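PDB 4KCU: pyruvate kinase 1, which catalyses the transfer of a phosphoryl group from phosphoenolpyruvate to ADP, giving pyruvate and ATP in the last step of glycolysis. Local coordinates for residues Asn22-Thr27 with Asp326-Ser331; Ala49-Ser54 with Ile79-Asp84; Gly258-Arg263 with Ile294-Met299. All blocks are in the same frame, centred on the assembly; numbering follows the deposited sequence.

All three contacts pair neighbouring strands of one closed, eight-stranded parallel barrel. Contact 1 joins the first strand to the last, so its two segments bracket almost the whole barrel sequence, and the other two lie between them: contact 2, strands two and three, comes first along the chain, and contact 3, strands six and seven, follows. The centres are about 11 Å apart for contacts 1 and 2, 8 Å for contacts 1 and 3, and 14 Å for contacts 2 and 3. The barrel interior links them, M329 packing on both R50 and M260. At their C-terminal ends all three approach the same bound D-malate, consistent with the active-site mouth of a TIM barrel.

Contact 1 of 3, residues Asn22-Thr27 with Asp326-Ser331; sequences NRIVCT and DCVMLS. With MLT (D-malate), chain E.
V25 and M329 form the close-packed middle of this strand pair: CB of V25 lies 3.9 Å from CG of M329, and with CG of M329 anti to its backbone N (chi1 -171°) the thioether continues past CG1 of V25 into the barrel interior, where it also packs on I294, A296 and R50. V25 N bonds to V328 O at 3.0 Å and L330 N to V25 O at 2.8 Å. On the other face, which carries I24, C26, V328 and L330, contact runs largely through CD1 of L330, which touches both CG2 of I24 and SG of C26 at 4.0 Å, under helix 340-356. Strands 23-27 and 327-330 run parallel as the first and eighth of the TIM barrel, and their pairing closes it. At its N-terminal end O of D326 accepts two donors, R23 N and ND2 of N22 (3.2 Å), the latter from above the carbonyl plane. At the opposite end OG1 of T27 donates to a lone pair of L330 O at 2.8 Å while accepting from NH1 of R50. In contrast to the buried middle, S331 beyond it is partly exposed and meets D-malate, its OG hydrogen-bonded to O5 at a distance too short to be trusted.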
ATOM      1  N   ASN A  22       0.559 -27.808  -4.280  1.00 19.46           N
ATOM      2  CA  ASN A  22       1.931 -28.068  -4.661  1.00 19.56           C
ATOM      3  C   ASN A  22       2.158 -29.526  -5.022  1.00 21.20           C
ATOM      4  O   ASN A  22       1.381 -30.422  -4.616  1.00 23.69           O
ATOM      5  CB  ASN A  22       2.904 -27.640  -3.561  1.00 19.43           C
ATOM      6  CG  ASN A  22       2.817 -26.163  -3.254  1.00 20.39           C
ATOM      7  OD1 ASN A  22       2.060 -25.742  -2.373  1.00 21.60           O
ATOM      8  ND2 ASN A  22       3.544 -25.357  -4.015  1.00 19.96           N
ATOM      9  N   ARG A  23       3.254 -29.783  -5.724  1.00 20.08           N
ATOM     10  CA  ARG A  23       3.447 -31.056  -6.367  1.00 20.62           C
ATOM     11  C   ARG A  23       4.784 -31.666  -5.943  1.00 21.66           C
ATOM     12  O   ARG A  23       5.741 -30.937  -5.652  1.00 22.30           O
ATOM     13  CB  ARG A  23       3.391 -30.872  -7.873  1.00 20.33           C
ATOM     14  CG  ARG A  23       2.056 -30.340  -8.363  1.00 20.47           C
ATOM     15  CD  ARG A  23       1.011 -31.434  -8.406  1.00 19.93           C
ATOM     16  NE  ARG A  23      -0.310 -30.888  -8.716  1.00 20.69           N
ATOM     17  CZ  ARG A  23      -1.251 -30.593  -7.821  1.00 21.05           C
ATOM     18  NH1 ARG A  23      -0.994 -30.653  -6.522  1.00 20.50           N
ATOM     19  NH2 ARG A  23      -2.428 -30.129  -8.229  1.00 21.35           N
ATOM     20  N   ILE A  24       4.804 -32.995  -5.828  1.00 22.96           N
ATOM     21  CA  ILE A  24       5.940 -33.754  -5.288  1.00 20.41           C
ATOM     22  C   ILE A  24       6.630 -34.626  -6.335  1.00 21.66           C
ATOM     23  O   ILE A  24       5.996 -35.470  -7.002  1.00 22.76           O
ATOM     24  CB  ILE A  24       5.480 -34.633  -4.123  1.00 20.44           C
ATOM     25  CG1 ILE A  24       4.911 -33.730  -3.015  1.00 20.34           C
ATOM     26  CG2 ILE A  24       6.649 -35.444  -3.574  1.00 19.10           C
ATOM     27  CD1 ILE A  24       3.991 -34.424  -2.037  1.00 19.27           C
ATOM     28  N   VAL A  25       7.931 -34.417  -6.493  1.00 21.79           N
ATOM     29  CA  VAL A  25       8.741 -35.219  -7.377  1.00 22.15           C
ATOM     30  C   VAL A  25       9.512 -36.233  -6.513  1.00 23.48           C
ATOM     31  O   VAL A  25      10.187 -35.846  -5.542  1.00 21.75           O
ATOM     32  CB  VAL A  25       9.767 -34.328  -8.157  1.00 22.71           C
ATOM     33  CG1 VAL A  25      10.636 -35.168  -9.087  1.00 22.65           C
ATOM     34  CG2 VAL A  25       9.058 -33.238  -8.929  1.00 21.84           C
ATOM     35  N   CYS A  26       9.457 -37.509  -6.896  1.00 21.62           N
ATOM     36  CA  CYS A  26      10.167 -38.570  -6.165  1.00 24.39           C
ATOM     37  C   CYS A  26      11.195 -39.252  -7.044  1.00 24.18           C
ATOM     38  O   CYS A  26      10.894 -39.649  -8.155  1.00 24.45           O
ATOM     39  CB  CYS A  26       9.182 -39.635  -5.679  1.00 24.64           C
ATOM     40  SG  CYS A  26       7.906 -38.967  -4.594  1.00 31.60           S
ATOM     41  N   THR A  27      12.381 -39.465  -6.506  1.00 25.13           N
ATOM     42  CA  THR A  27      13.400 -40.221  -7.212  1.00 24.98           C
ATOM     43  C   THR A  27      13.186 -41.700  -6.977  1.00 25.75           C
ATOM     44  O   THR A  27      13.008 -42.140  -5.832  1.00 25.84           O
ATOM     45  CB  THR A  27      14.800 -39.817  -6.747  1.00 23.99           C
ATOM     46  OG1 THR A  27      14.948 -38.400  -6.889  1.00 22.00           O
ATOM     47  CG2 THR A  27      15.904 -40.558  -7.561  1.00 22.14           C
ATOM     48  N   ASP A 326       6.757 -24.394  -7.159  1.00 21.87           N
ATOM     49  CA  ASP A 326       5.693 -25.258  -7.639  1.00 24.65           C
ATOM     50  C   ASP A 326       5.786 -26.634  -6.971  1.00 24.55           C
ATOM     51  O   ASP A 326       4.793 -27.127  -6.405  1.00 24.49           O
ATOM     52  CB  ASP A 326       5.722 -25.387  -9.165  1.00 27.66           C
ATOM     53  CG  ASP A 326       5.474 -24.042  -9.873  1.00 35.96           C
ATOM     54  OD1 ASP A 326       6.441 -23.218  -9.934  1.00 31.71           O
ATOM     55  OD2 ASP A 326       4.316 -23.813 -10.360  1.00 34.33           O
ATOM     56  N   CYS A 327       7.004 -27.170  -6.930  1.00 22.07           N
ATOM     57  CA  CYS A 327       7.243 -28.557  -6.599  1.00 22.64           C
ATOM     58  C   CYS A 327       8.289 -28.652  -5.550  1.00 23.39           C
ATOM     59  O   CYS A 327       9.242 -27.868  -5.534  1.00 22.26           O
ATOM     60  CB  CYS A 327       7.785 -29.310  -7.801  1.00 24.77           C
ATOM     61  SG  CYS A 327       6.668 -29.372  -9.196  1.00 30.54           S
ATOM     62  N   VAL A 328       8.234 -29.739  -4.808  1.00 22.74           N
ATOM     63  CA  VAL A 328       9.312 -30.083  -3.932  1.00 24.11           C
ATOM     64  C   VAL A 328       9.746 -31.499  -4.219  1.00 24.83           C
ATOM     65  O   VAL A 328       8.969 -32.296  -4.702  1.00 25.24           O
ATOM     66  CB  VAL A 328       8.899 -29.907  -2.451  1.00 24.35           C
ATOM     67  CG1 VAL A 328       8.922 -28.438  -2.103  1.00 23.05           C
ATOM     68  CG2 VAL A 328       7.500 -30.472  -2.205  1.00 23.34           C
ATOM     69  N   MET A 329      11.021 -31.778  -4.001  1.00 25.79           N
ATOM     70  CA  MET A 329      11.619 -33.008  -4.495  1.00 26.95           C
ATOM     71  C   MET A 329      12.196 -33.903  -3.387  1.00 24.96           C
ATOM     72  O   MET A 329      12.680 -33.429  -2.369  1.00 25.81           O
ATOM     73  CB  MET A 329      12.684 -32.713  -5.550  1.00 25.74           C
ATOM     74  CG  MET A 329      13.180 -33.962  -6.262  1.00 28.38           C
ATOM     75  SD  MET A 329      14.089 -33.596  -7.777  1.00 34.53           S
ATOM     76  CE  MET A 329      15.770 -33.787  -7.216  1.00 31.05           C
ATOM     77  N   LEU A 330      12.125 -35.203  -3.600  1.00 24.83           N
ATOM     78  CA  LEU A 330      12.767 -36.171  -2.707  1.00 24.38           C
ATOM     79  C   LEU A 330      13.789 -36.924  -3.524  1.00 24.43           C
ATOM     80  O   LEU A 330      13.557 -37.226  -4.713  1.00 24.69           O
ATOM     81  CB  LEU A 330      11.731 -37.145  -2.151  1.00 22.26           C
ATOM     82  CG  LEU A 330      10.651 -36.437  -1.355  1.00 22.63           C
ATOM     83  CD1 LEU A 330       9.392 -37.272  -1.234  1.00 21.68           C
ATOM     84  CD2 LEU A 330      11.195 -36.046   0.013  1.00 20.37           C
ATOM     85  N   SER A 331      14.916 -37.225  -2.911  1.00 23.98           N
ATOM     86  CA  SER A 331      15.972 -37.948  -3.606  1.00 28.08           C
ATOM     87  C   SER A 331      16.221 -39.277  -2.930  1.00 28.30           C
ATOM     88  O   SER A 331      15.419 -40.205  -3.079  1.00 27.85           O
ATOM     89  CB  SER A 331      17.241 -37.111  -3.656  1.00 29.02           C
ATOM     90  OG  SER A 331      17.020 -36.028  -4.544  1.00 30.38           O
TER
HETATM   91  C1  MLT E1003      21.565 -31.690  -6.581  1.00 39.94           C
HETATM   92  O1  MLT E1003      22.811 -31.474  -6.638  1.00 33.39           O
HETATM   93  O2  MLT E1003      20.774 -31.176  -5.751  1.00 32.93           O
HETATM   94  C2  MLT E1003      21.035 -32.869  -7.443  1.00 44.33           C
HETATM   95  O3  MLT E1003      21.085 -32.616  -8.820  1.00 38.35           O
HETATM   96  C3  MLT E1003      19.668 -33.403  -7.013  1.00 45.06           C
HETATM   97  C4  MLT E1003      19.989 -34.610  -6.109  1.00 57.80           C
HETATM   98  O4  MLT E1003      21.185 -34.736  -5.732  1.00 50.64           O
HETATM   99  O5  MLT E1003      19.061 -35.386  -5.834  1.00 68.13           O

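Contact 2 of 3, residues Ala49-Ser54 with Ile79-Asp84; sequences ARMNFS and IGIALD. With K (potassium ion), chain D; MLT (D-malate), chain E.
F53 and L83 make the apolar centre of this contact. The two side chains cross at about a right angle, and CG of L83 lies over one face of the F53 ring, 3.8 Å from its centroid and 18° off the ring normal, a CH-pi contact. Alongside, M51 bends at its last torsion (chi3 -54°), which brings its CE to 3.7 Å from CG2 of I81 and near CB of L83. Between the strands the parallel bonding is regular, with M51 N to A82 O and D84 N to M51 O both 2.8 Å, and it continues with F53 N to D84 O.

On the face with A82 the contact turns polar. R50 is extended from CG to NE and presents the edge of its guanidinium to D84: NE reaches OD2 at 2.8 Å in the guanidinium plane but from above the carboxylate, the two planes being 77° apart. A second, weak bond from NH2 ends on the same oxygen, which also pairs with K239, while NH1 of R50 bonds to OG1 of T27. The other oxygen of D84, OD1, is 2.7 Å from the potassium ion, joined there by OD1 of N52 at 2.7 Å, OG of S54 at 2.9 Å, two waters and T85 O. OG of S54 also bonds to E89, and S54 N bonds to OD1 of N52 in an Asx turn, which ties the two residues at the ion. The ion is consistent with the monovalent-cation site of potassium-dependent pyruvate kinases.

Strands 46-52 and 80-84, with helix 58-75 as the crossover between them, form a beta-alpha-beta unit. That helix covers A49, M51 and I81, helix 192-204 packs against F53, and strand 208-211 continues the barrel beside A82 and D84.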
ATOM      1  N   ALA A  49       7.899 -39.020 -11.376  1.00 24.47           N
ATOM      2  CA  ALA A  49       8.909 -39.977 -11.051  1.00 24.38           C
ATOM      3  C   ALA A  49      10.194 -39.535 -11.712  1.00 25.29           C
ATOM      4  O   ALA A  49      10.235 -39.311 -12.932  1.00 25.88           O
ATOM      5  CB  ALA A  49       8.493 -41.341 -11.570  1.00 23.63           C
ATOM      6  N   ARG A  50      11.243 -39.374 -10.909  1.00 27.58           N
ATOM      7  CA  ARG A  50      12.549 -38.957 -11.438  1.00 27.16           C
ATOM      8  C   ARG A  50      13.498 -40.140 -11.607  1.00 29.10           C
ATOM      9  O   ARG A  50      13.794 -40.877 -10.645  1.00 27.83           O
ATOM     10  CB  ARG A  50      13.176 -37.902 -10.547  1.00 24.23           C
ATOM     11  CG  ARG A  50      14.650 -37.662 -10.779  1.00 26.49           C
ATOM     12  CD  ARG A  50      15.173 -36.717  -9.717  1.00 28.47           C
ATOM     13  NE  ARG A  50      16.583 -36.423  -9.895  1.00 28.76           N
ATOM     14  CZ  ARG A  50      17.525 -36.761  -9.030  1.00 28.24           C
ATOM     15  NH1 ARG A  50      17.202 -37.428  -7.921  1.00 24.74           N
ATOM     16  NH2 ARG A  50      18.794 -36.446  -9.289  1.00 27.41           N
ATOM     17  N   MET A  51      13.991 -40.305 -12.820  1.00 26.76           N
ATOM     18  CA  MET A  51      15.031 -41.280 -13.077  1.00 29.94           C
ATOM     19  C   MET A  51      16.386 -40.613 -13.013  1.00 29.71           C
ATOM     20  O   MET A  51      16.690 -39.722 -13.810  1.00 31.90           O
ATOM     21  CB  MET A  51      14.833 -41.907 -14.453  1.00 30.44           C
ATOM     22  CG  MET A  51      13.571 -42.742 -14.557  1.00 32.19           C
ATOM     23  SD  MET A  51      13.287 -43.322 -16.241  1.00 36.45           S
ATOM     24  CE  MET A  51      13.344 -41.789 -17.179  1.00 30.90           C
ATOM     25  N   ASN A  52      17.230 -41.089 -12.119  1.00 29.72           N
ATOM     26  CA  ASN A  52      18.536 -40.485 -11.957  1.00 31.29           C
ATOM     27  C   ASN A  52      19.596 -41.202 -12.771  1.00 31.54           C
ATOM     28  O   ASN A  52      20.108 -42.219 -12.342  1.00 32.46           O
ATOM     29  CB  ASN A  52      18.941 -40.481 -10.486  1.00 30.56           C
ATOM     30  CG  ASN A  52      20.289 -39.829 -10.269  1.00 33.68           C
ATOM     31  OD1 ASN A  52      20.803 -39.113 -11.149  1.00 32.71           O
ATOM     32  ND2 ASN A  52      20.881 -40.073  -9.110  1.00 31.81           N
ATOM     33  N   PHE A  53      19.956 -40.649 -13.925  1.00 32.58           N
ATOM     34  CA  PHE A  53      20.854 -41.360 -14.855  1.00 34.91           C
ATOM     35  C   PHE A  53      22.326 -41.225 -14.494  1.00 38.12           C
ATOM     36  O   PHE A  53      23.222 -41.602 -15.274  1.00 44.94           O
ATOM     37  CB  PHE A  53      20.617 -40.910 -16.290  1.00 35.03           C
ATOM     38  CG  PHE A  53      19.519 -41.655 -16.981  1.00 34.61           C
ATOM     39  CD1 PHE A  53      18.250 -41.738 -16.411  1.00 35.31           C
ATOM     40  CD2 PHE A  53      19.743 -42.256 -18.211  1.00 33.90           C
ATOM     41  CE1 PHE A  53      17.214 -42.384 -17.077  1.00 35.84           C
ATOM     42  CE2 PHE A  53      18.732 -42.924 -18.864  1.00 35.16           C
ATOM     43  CZ  PHE A  53      17.460 -42.984 -18.300  1.00 38.54           C
ATOM     44  N   SER A  54      22.585 -40.690 -13.317  1.00 38.45           N
ATOM     45  CA  SER A  54      23.891 -40.822 -12.729  1.00 40.05           C
ATOM     46  C   SER A  54      24.296 -42.270 -12.501  1.00 39.45           C
ATOM     47  O   SER A  54      25.478 -42.580 -12.458  1.00 43.10           O
ATOM     48  CB  SER A  54      23.956 -40.046 -11.438  1.00 35.53           C
ATOM     49  OG  SER A  54      24.088 -38.679 -11.734  1.00 38.50           O
ATOM     50  N   ILE A  79       1.063 -39.662 -14.523  1.00 30.51           N
ATOM     51  CA  ILE A  79       2.243 -39.405 -13.724  1.00 27.30           C
ATOM     52  C   ILE A  79       3.393 -39.066 -14.670  1.00 28.38           C
ATOM     53  O   ILE A  79       3.688 -39.832 -15.596  1.00 29.06           O
ATOM     54  CB  ILE A  79       2.610 -40.664 -12.907  1.00 25.92           C
ATOM     55  CG1 ILE A  79       1.492 -40.988 -11.895  1.00 25.89           C
ATOM     56  CG2 ILE A  79       3.971 -40.515 -12.248  1.00 22.80           C
ATOM     57  CD1 ILE A  79       1.205 -39.889 -10.867  1.00 26.24           C
ATOM     58  N   GLY A  80       4.025 -37.916 -14.468  1.00 25.44           N
ATOM     59  CA  GLY A  80       5.117 -37.514 -15.341  1.00 23.93           C
ATOM     60  C   GLY A  80       6.340 -38.375 -15.088  1.00 27.53           C
ATOM     61  O   GLY A  80       6.533 -38.896 -13.986  1.00 28.29           O
ATOM     62  N   ILE A  81       7.187 -38.494 -16.092  1.00 25.26           N
ATOM     63  CA  ILE A  81       8.401 -39.217 -15.953  1.00 25.98           C
ATOM     64  C   ILE A  81       9.537 -38.314 -16.356  1.00 26.76           C
ATOM     65  O   ILE A  81       9.505 -37.697 -17.425  1.00 26.73           O
ATOM     66  CB  ILE A  81       8.381 -40.455 -16.847  1.00 28.46           C
ATOM     67  CG1 ILE A  81       7.411 -41.470 -16.268  1.00 30.52           C
ATOM     68  CG2 ILE A  81       9.769 -41.072 -16.984  1.00 25.42           C
ATOM     69  CD1 ILE A  81       7.179 -42.670 -17.160  1.00 30.33           C
ATOM     70  N   ALA A  82      10.501 -38.153 -15.452  1.00 26.64           N
ATOM     71  CA  ALA A  82      11.551 -37.189 -15.647  1.00 23.94           C
ATOM     72  C   ALA A  82      12.883 -37.897 -15.773  1.00 24.74           C
ATOM     73  O   ALA A  82      13.173 -38.830 -15.023  1.00 27.02           O
ATOM     74  CB  ALA A  82      11.565 -36.200 -14.509  1.00 21.56           C
ATOM     75  N   LEU A  83      13.659 -37.520 -16.778  1.00 25.96           N
ATOM     76  CA  LEU A  83      15.016 -38.081 -16.933  1.00 27.22           C
ATOM     77  C   LEU A  83      16.021 -37.074 -16.455  1.00 27.47           C
ATOM     78  O   LEU A  83      16.073 -35.968 -16.962  1.00 28.68           O
ATOM     79  CB  LEU A  83      15.311 -38.450 -18.398  1.00 26.98           C
ATOM     80  CG  LEU A  83      16.600 -39.243 -18.692  1.00 28.86           C
ATOM     81  CD1 LEU A  83      16.606 -39.717 -20.144  1.00 26.69           C
ATOM     82  CD2 LEU A  83      17.845 -38.391 -18.400  1.00 28.27           C
ATOM     83  N   ASP A  84      16.804 -37.444 -15.450  1.00 28.55           N
ATOM     84  CA  ASP A  84      17.727 -36.504 -14.833  1.00 27.85           C
ATOM     85  C   ASP A  84      19.131 -36.893 -15.292  1.00 30.81           C
ATOM     86  O   ASP A  84      19.591 -38.014 -15.019  1.00 30.01           O
ATOM     87  CB  ASP A  84      17.597 -36.566 -13.292  1.00 27.65           C
ATOM     88  CG  ASP A  84      18.435 -35.501 -12.571  1.00 30.54           C
ATOM     89  OD1 ASP A  84      19.653 -35.435 -12.836  1.00 36.44           O
ATOM     90  OD2 ASP A  84      17.884 -34.712 -11.740  1.00 33.87           O
TER
HETATM   91  K     K D1002      21.881 -36.771 -12.069  1.00 36.72           K
HETATM   92  C1  MLT E1003      21.565 -31.690  -6.581  1.00 39.94           C
HETATM   93  O1  MLT E1003      22.811 -31.474  -6.638  1.00 33.39           O
HETATM   94  O2  MLT E1003      20.774 -31.176  -5.751  1.00 32.93           O
HETATM   95  C2  MLT E1003      21.035 -32.869  -7.443  1.00 44.33           C
HETATM   96  O3  MLT E1003      21.085 -32.616  -8.820  1.00 38.35           O
HETATM   97  C3  MLT E1003      19.668 -33.403  -7.013  1.00 45.06           C
HETATM   98  C4  MLT E1003      19.989 -34.610  -6.109  1.00 57.80           C
HETATM   99  O4  MLT E1003      21.185 -34.736  -5.732  1.00 50.64           O
HETATM  100  O5  MLT E1003      19.061 -35.386  -5.834  1.00 68.13           O
HETATM  101  O   HOH W   1      24.267 -35.293 -11.895  1.00 30.23           O
HETATM  102  O   HOH W   2      21.817 -35.771  -9.140  1.00 32.60           O

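Contact 3 of 3, residues Gly258-Arg263 with Ile294-Met299; sequences GIMVAR and ICATQM. With MLT (D-malate), chain E.
At the C-terminal rim of the sixth and seventh barrel strands, where the active site opens, R263, the first residue of helix 263-269, reaches across to the loop after strand 293-296. Bent at chi3 (-42°), its chain curls around A296 O, which NE binds at 3.1 Å from above the carbonyl plane, while NH2 donates to T297 O at 3.0 Å within the guanidinium plane. SG of C295 sits over one face of the group, 4.0 Å from NE. NH2 also pairs with D316 and NH1 with Q279, so the buried charge is gripped on several sides. Deeper in the TIM barrel the strands are joined by I294 N to I259 O and V261 N to I294 O, both 2.8 Å, and inside the barrel SD of M260 rests 3.8 Å from CB of A296. The loop side faces the ligand: OG1 of T297 donates to O2 of D-malate at 2.6 Å. Backbone N atoms of G264 and D265, in the first turn of helix 263-269, also bind the malate, and the positive end of that helix dipole would favour its negative charge. R311 of the second subunit bonds to R263 O and to OE1 of Q298, so the contact borders a subunit interface.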
ATOM      1  N   GLY A 258      11.609 -24.626 -17.400  1.00 23.12           N
ATOM      2  CA  GLY A 258      11.508 -24.508 -15.948  1.00 21.49           C
ATOM      3  C   GLY A 258      12.884 -24.673 -15.314  1.00 22.72           C
ATOM      4  O   GLY A 258      13.872 -24.822 -16.005  1.00 21.62           O
ATOM      5  N   ILE A 259      12.932 -24.691 -13.991  1.00 22.30           N
ATOM      6  CA  ILE A 259      14.191 -24.660 -13.283  1.00 21.87           C
ATOM      7  C   ILE A 259      14.099 -25.588 -12.056  1.00 23.62           C
ATOM      8  O   ILE A 259      13.055 -25.642 -11.352  1.00 21.49           O
ATOM      9  CB  ILE A 259      14.494 -23.232 -12.771  1.00 21.49           C
ATOM     10  CG1 ILE A 259      14.742 -22.258 -13.931  1.00 22.71           C
ATOM     11  CG2 ILE A 259      15.654 -23.237 -11.783  1.00 21.58           C
ATOM     12  CD1 ILE A 259      15.968 -22.595 -14.801  1.00 22.79           C
ATOM     13  N   MET A 260      15.221 -26.222 -11.732  1.00 23.67           N
ATOM     14  CA  MET A 260      15.369 -26.878 -10.446  1.00 22.74           C
ATOM     15  C   MET A 260      16.466 -26.189  -9.658  1.00 22.48           C
ATOM     16  O   MET A 260      17.561 -25.999 -10.163  1.00 21.23           O
ATOM     17  CB  MET A 260      15.736 -28.337 -10.631  1.00 23.70           C
ATOM     18  CG  MET A 260      15.796 -29.094  -9.319  1.00 25.70           C
ATOM     19  SD  MET A 260      16.696 -30.642  -9.415  1.00 32.03           S
ATOM     20  CE  MET A 260      15.588 -31.602 -10.469  1.00 24.97           C
ATOM     21  N   VAL A 261      16.164 -25.787  -8.424  1.00 21.79           N
ATOM     22  CA  VAL A 261      17.207 -25.305  -7.530  1.00 21.93           C
ATOM     23  C   VAL A 261      17.845 -26.529  -6.920  1.00 23.30           C
ATOM     24  O   VAL A 261      17.241 -27.177  -6.061  1.00 23.15           O
ATOM     25  CB  VAL A 261      16.631 -24.426  -6.411  1.00 21.90           C
ATOM     26  CG1 VAL A 261      17.761 -23.808  -5.569  1.00 20.03           C
ATOM     27  CG2 VAL A 261      15.761 -23.354  -7.020  1.00 19.60           C
ATOM     28  N   ALA A 262      18.972 -26.944  -7.502  1.00 24.00           N
ATOM     29  CA  ALA A 262      19.606 -28.223  -7.173  1.00 25.33           C
ATOM     30  C   ALA A 262      20.520 -28.016  -5.974  1.00 24.97           C
ATOM     31  O   ALA A 262      21.745 -27.839  -6.135  1.00 22.77           O
ATOM     32  CB  ALA A 262      20.424 -28.729  -8.367  1.00 26.19           C
ATOM     33  N   ARG A 263      19.924 -27.991  -4.780  1.00 22.74           N
ATOM     34  CA  ARG A 263      20.616 -27.475  -3.636  1.00 22.86           C
ATOM     35  C   ARG A 263      21.823 -28.331  -3.226  1.00 24.91           C
ATOM     36  O   ARG A 263      22.784 -27.800  -2.669  1.00 26.10           O
ATOM     37  CB  ARG A 263      19.671 -27.237  -2.475  1.00 21.28           C
ATOM     38  CG  ARG A 263      18.633 -26.149  -2.778  1.00 21.44           C
ATOM     39  CD  ARG A 263      17.731 -25.854  -1.581  1.00 21.37           C
ATOM     40  NE  ARG A 263      17.327 -27.081  -0.908  1.00 20.53           N
ATOM     41  CZ  ARG A 263      16.623 -27.110   0.205  1.00 20.28           C
ATOM     42  NH1 ARG A 263      16.206 -25.989   0.732  1.00 20.61           N
ATOM     43  NH2 ARG A 263      16.337 -28.269   0.799  1.00 20.32           N
ATOM     44  N   ILE A 294      11.331 -26.198  -9.213  1.00 22.88           N
ATOM     45  CA  ILE A 294      11.379 -27.293  -8.257  1.00 22.70           C
ATOM     46  C   ILE A 294      12.468 -27.016  -7.251  1.00 23.33           C
ATOM     47  O   ILE A 294      13.622 -26.730  -7.628  1.00 22.80           O
ATOM     48  CB  ILE A 294      11.729 -28.605  -8.952  1.00 23.10           C
ATOM     49  CG1 ILE A 294      10.762 -28.859 -10.095  1.00 24.13           C
ATOM     50  CG2 ILE A 294      11.691 -29.759  -7.982  1.00 21.56           C
ATOM     51  CD1 ILE A 294      11.276 -29.909 -11.049  1.00 23.76           C
ATOM     52  N   CYS A 295      12.110 -27.094  -5.971  1.00 21.88           N
ATOM     53  CA  CYS A 295      13.085 -27.037  -4.928  1.00 23.96           C
ATOM     54  C   CYS A 295      13.535 -28.445  -4.514  1.00 25.92           C
ATOM     55  O   CYS A 295      12.709 -29.321  -4.276  1.00 27.11           O
ATOM     56  CB  CYS A 295      12.529 -26.299  -3.738  1.00 24.79           C
ATOM     57  SG  CYS A 295      13.801 -26.067  -2.510  1.00 33.54           S
ATOM     58  N   ALA A 296      14.836 -28.695  -4.538  1.00 25.84           N
ATOM     59  CA  ALA A 296      15.322 -30.065  -4.403  1.00 26.46           C
ATOM     60  C   ALA A 296      16.358 -30.217  -3.289  1.00 26.17           C
ATOM     61  O   ALA A 296      17.134 -29.292  -3.019  1.00 27.74           O
ATOM     62  CB  ALA A 296      15.891 -30.564  -5.734  1.00 23.38           C
ATOM     63  N   THR A 297      16.352 -31.395  -2.647  1.00 24.02           N
ATOM     64  CA  THR A 297      17.552 -32.027  -2.071  1.00 25.27           C
ATOM     65  C   THR A 297      17.690 -31.832  -0.576  1.00 25.80           C
ATOM     66  O   THR A 297      17.768 -30.708  -0.090  1.00 24.36           O
ATOM     67  CB  THR A 297      18.888 -31.598  -2.745  1.00 28.76           C
ATOM     68  OG1 THR A 297      18.923 -32.061  -4.113  1.00 28.78           O
ATOM     69  CG2 THR A 297      20.083 -32.211  -1.966  1.00 26.50           C
ATOM     70  N   GLN A 298      17.760 -32.955   0.135  1.00 25.45           N
ATOM     71  CA  GLN A 298      17.858 -32.981   1.598  1.00 27.96           C
ATOM     72  C   GLN A 298      16.693 -32.309   2.310  1.00 26.96           C
ATOM     73  O   GLN A 298      16.814 -31.934   3.484  1.00 30.17           O
ATOM     74  CB  GLN A 298      19.192 -32.408   2.090  1.00 26.27           C
ATOM     75  CG  GLN A 298      20.412 -33.246   1.723  1.00 27.32           C
ATOM     76  CD  GLN A 298      21.687 -32.713   2.381  1.00 29.86           C
ATOM     77  OE1 GLN A 298      21.836 -31.509   2.577  1.00 28.37           O
ATOM     78  NE2 GLN A 298      22.514 -33.616   2.876  1.00 34.98           N
ATOM     79  N   MET A 299      15.546 -32.232   1.647  1.00 24.76           N
ATOM     80  CA  MET A 299      14.360 -31.624   2.274  1.00 24.72           C
ATOM     81  C   MET A 299      13.840 -32.388   3.465  1.00 24.39           C
ATOM     82  O   MET A 299      13.406 -31.779   4.437  1.00 22.78           O
ATOM     83  CB  MET A 299      13.253 -31.392   1.263  1.00 24.10           C
ATOM     84  CG  MET A 299      13.738 -30.587   0.049  1.00 27.38           C
ATOM     85  SD  MET A 299      12.413 -29.677  -0.747  1.00 33.22           S
ATOM     86  CE  MET A 299      12.425 -28.148   0.194  1.00 29.13           C
TER
HETATM   87  C1  MLT E1003      21.565 -31.690  -6.581  1.00 39.94           C
HETATM   88  O1  MLT E1003      22.811 -31.474  -6.638  1.00 33.39           O
HETATM   89  O2  MLT E1003      20.774 -31.176  -5.751  1.00 32.93           O
HETATM   90  C2  MLT E1003      21.035 -32.869  -7.443  1.00 44.33           C
HETATM   91  O3  MLT E1003      21.085 -32.616  -8.820  1.00 38.35           O
HETATM   92  C3  MLT E1003      19.668 -33.403  -7.013  1.00 45.06           C
HETATM   93  C4  MLT E1003      19.989 -34.610  -6.109  1.00 57.80           C
HETATM   94  O4  MLT E1003      21.185 -34.736  -5.732  1.00 50.64           O
HETATM   95  O5  MLT E1003      19.061 -35.386  -5.834  1.00 68.13           O